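Local structure of SAR-endolysin (Enterobacteria phage P1, 1XJU) at residues P74-S79 / R147-T152. The protein degrades the host cell wall peptidoglycan as a lysozyme once released from the inner membrane, helping to lyse the cell and free new phage particles. Sequence-based numbering, arbitrary orientation.
Sequences PDNAFS and RQLCLT
Asn76, in the first turn of helix 75-88, meets Leu149 and Thr152 at the C-terminal end of helix 137-151, a worked example of how one amide can tie a helix start to a helix end. With CG beside the backbone N and anti to the carbonyl carbon (chi1 -71°), the amide extends past the last turn of the partner helix, where Asn76 ND2 donates to Thr152 O at 2.9 Å. The bond is nearly straight, 168° at the hydrogen, and lies in the amide plane of Asn76, yet ND2 stands above the carbonyl plane of Thr152. The other end of the amide is occupied too: OD1 accepts from Asn3, so both polar ends are engaged and the rotation of the group is fixed. Leu149 crosses this side chain at about a right angle; Leu149 CD1 lies 3.6 Å from Asn76 OD1, while Asn76 CB packs 3.3 Å from Leu149 O. At Ala77 the helices come close: Ala77 CA lies 4.0 Å from Cys150 CA, a closeness that the small Ala77 side chain probably allows; Ala77 CB touches Cys150 SG at 3.8 Å, and one water bridges Ala77 N to Cys150 O. Ser79 adds a looser contact, its CB 4.3 Å from Leu149 CD2. The axes of helix 75-79 and helix 147-151 approach to 7.4 Å, their directions 153° apart, so the two run roughly antiparallel. Phe78 turns from this interface toward helix 46-67, Leu149 also packs on helix 4-10, and the Cys150 disulfide to Cys122 joins the pair to helix 118-123.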
loop_
_atom_site.group_PDB
_atom_site.type_symbol
_atom_site.label_atom_id
_atom_site.label_comp_id
_atom_site.label_asym_id
_atom_site.label_seq_id
_atom_site.Cartn_x
_atom_site.Cartn_y
_atom_site.Cartn_z
ATOM N N PRO A 74 5.561 8.126 13.555
ATOM C CA PRO A 74 5.137 9.488 13.298
ATOM C C PRO A 74 4.087 9.540 12.213
ATOM O O PRO A 74 3.933 8.571 11.439
ATOM C CB PRO A 74 6.410 10.177 12.813
ATOM C CG PRO A 74 7.483 9.208 12.967
ATOM C CD PRO A 74 6.937 7.850 13.126
ATOM N N ASP A 75 3.362 10.639 12.145
ATOM C CA ASP A 75 2.283 10.781 11.177
ATOM C C ASP A 75 2.721 10.618 9.745
ATOM O O ASP A 75 1.958 10.024 8.966
ATOM C CB ASP A 75 1.619 12.148 11.309
ATOM C CG ASP A 75 0.606 12.248 12.441
ATOM O OD1 ASP A 75 0.281 11.297 13.170
ATOM O OD2 ASP A 75 0.052 13.351 12.654
ATOM N N ASN A 76 3.882 11.097 9.324
ATOM C CA ASN A 76 4.231 10.966 7.931
ATOM C C ASN A 76 4.459 9.507 7.537
ATOM O O ASN A 76 3.886 9.061 6.518
ATOM C CB ASN A 76 5.473 11.798 7.618
ATOM C CG ASN A 76 5.229 13.283 7.624
ATOM O OD1 ASN A 76 4.076 13.732 7.492
ATOM N ND2 ASN A 76 6.301 14.062 7.802
ATOM N N ALA A 77 5.203 8.758 8.331
ATOM C CA ALA A 77 5.392 7.357 8.039
ATOM C C ALA A 77 4.058 6.615 8.083
ATOM O O ALA A 77 3.757 5.752 7.229
ATOM C CB ALA A 77 6.387 6.737 8.980
ATOM N N PHE A 78 3.248 6.889 9.089
ATOM C CA PHE A 78 1.960 6.238 9.202
ATOM C C PHE A 78 1.128 6.484 7.962
ATOM O O PHE A 78 0.443 5.554 7.463
ATOM C CB PHE A 78 1.205 6.755 10.420
ATOM C CG PHE A 78 -0.166 6.167 10.552
ATOM C CD1 PHE A 78 -0.340 4.921 11.107
ATOM C CD2 PHE A 78 -1.258 6.816 9.991
ATOM C CE1 PHE A 78 -1.598 4.355 11.135
ATOM C CE2 PHE A 78 -2.482 6.208 9.998
ATOM C CZ PHE A 78 -2.641 5.014 10.577
ATOM N N SER A 79 1.120 7.694 7.508
ATOM C CA SER A 79 0.279 8.106 6.371
ATOM C C SER A 79 0.793 7.517 5.080
ATOM O O SER A 79 -0.009 7.032 4.255
ATOM C CB SER A 79 0.272 9.624 6.306
ATOM O OG SER A 79 -0.344 10.182 7.458
ATOM N N ARG A 147 7.589 7.029 -0.131
ATOM C CA ARG A 147 8.846 6.967 0.604
ATOM C C ARG A 147 9.320 8.349 1.003
ATOM O O ARG A 147 9.752 8.541 2.128
ATOM C CB ARG A 147 9.886 6.225 -0.205
ATOM C CG ARG A 147 11.305 6.311 0.325
ATOM C CD ARG A 147 12.328 5.690 -0.583
ATOM N NE ARG A 147 12.557 6.567 -1.742
ATOM C CZ ARG A 147 13.151 6.187 -2.892
ATOM N NH1 ARG A 147 13.217 7.051 -3.901
ATOM N NH2 ARG A 147 13.650 4.963 -3.061
ATOM N N GLN A 148 9.223 9.312 0.118
ATOM C CA GLN A 148 9.662 10.650 0.478
ATOM C C GLN A 148 8.803 11.257 1.551
ATOM O O GLN A 148 9.366 11.940 2.446
ATOM C CB GLN A 148 9.755 11.497 -0.751
ATOM C CG GLN A 148 10.879 10.990 -1.718
ATOM C CD GLN A 148 12.254 10.604 -1.030
ATOM O OE1 GLN A 148 12.625 9.416 -0.982
ATOM N NE2 GLN A 148 12.978 11.603 -0.496
ATOM N N LEU A 149 7.502 11.042 1.508
ATOM C CA LEU A 149 6.670 11.470 2.614
ATOM C C LEU A 149 7.085 10.785 3.918
ATOM O O LEU A 149 7.295 11.435 4.943
ATOM C CB LEU A 149 5.197 11.188 2.333
ATOM C CG LEU A 149 4.266 11.422 3.508
ATOM C CD1 LEU A 149 4.319 12.875 4.000
ATOM C CD2 LEU A 149 2.818 11.059 3.110
ATOM N N CYS A 150 7.232 9.470 3.846
ATOM C CA CYS A 150 7.549 8.635 4.984
ATOM C C CYS A 150 8.794 9.127 5.709
ATOM O O CYS A 150 8.836 9.156 6.943
ATOM C CB CYS A 150 7.719 7.222 4.411
ATOM S SG CYS A 150 7.761 5.830 5.555
ATOM N N LEU A 151 9.815 9.509 4.949
ATOM C CA LEU A 151 11.112 9.891 5.501
ATOM C C LEU A 151 11.121 11.307 6.019
ATOM O O LEU A 151 12.103 11.698 6.699
ATOM C CB LEU A 151 12.184 9.784 4.431
ATOM C CG LEU A 151 12.517 8.380 3.960
ATOM C CD1 LEU A 151 13.375 8.422 2.709
ATOM C CD2 LEU A 151 13.204 7.661 5.078
ATOM N N THR A 152 10.105 12.106 5.741
ATOM C CA THR A 152 10.137 13.529 6.120
ATOM C C THR A 152 10.048 13.662 7.633
ATOM O O THR A 152 9.078 13.221 8.273
ATOM C CB THR A 152 8.987 14.244 5.462
ATOM O OG1 THR A 152 9.142 14.192 4.025
ATOM C CG2 THR A 152 8.914 15.729 5.839
HETATM O O HOH W 1 7.622 9.743 9.465
#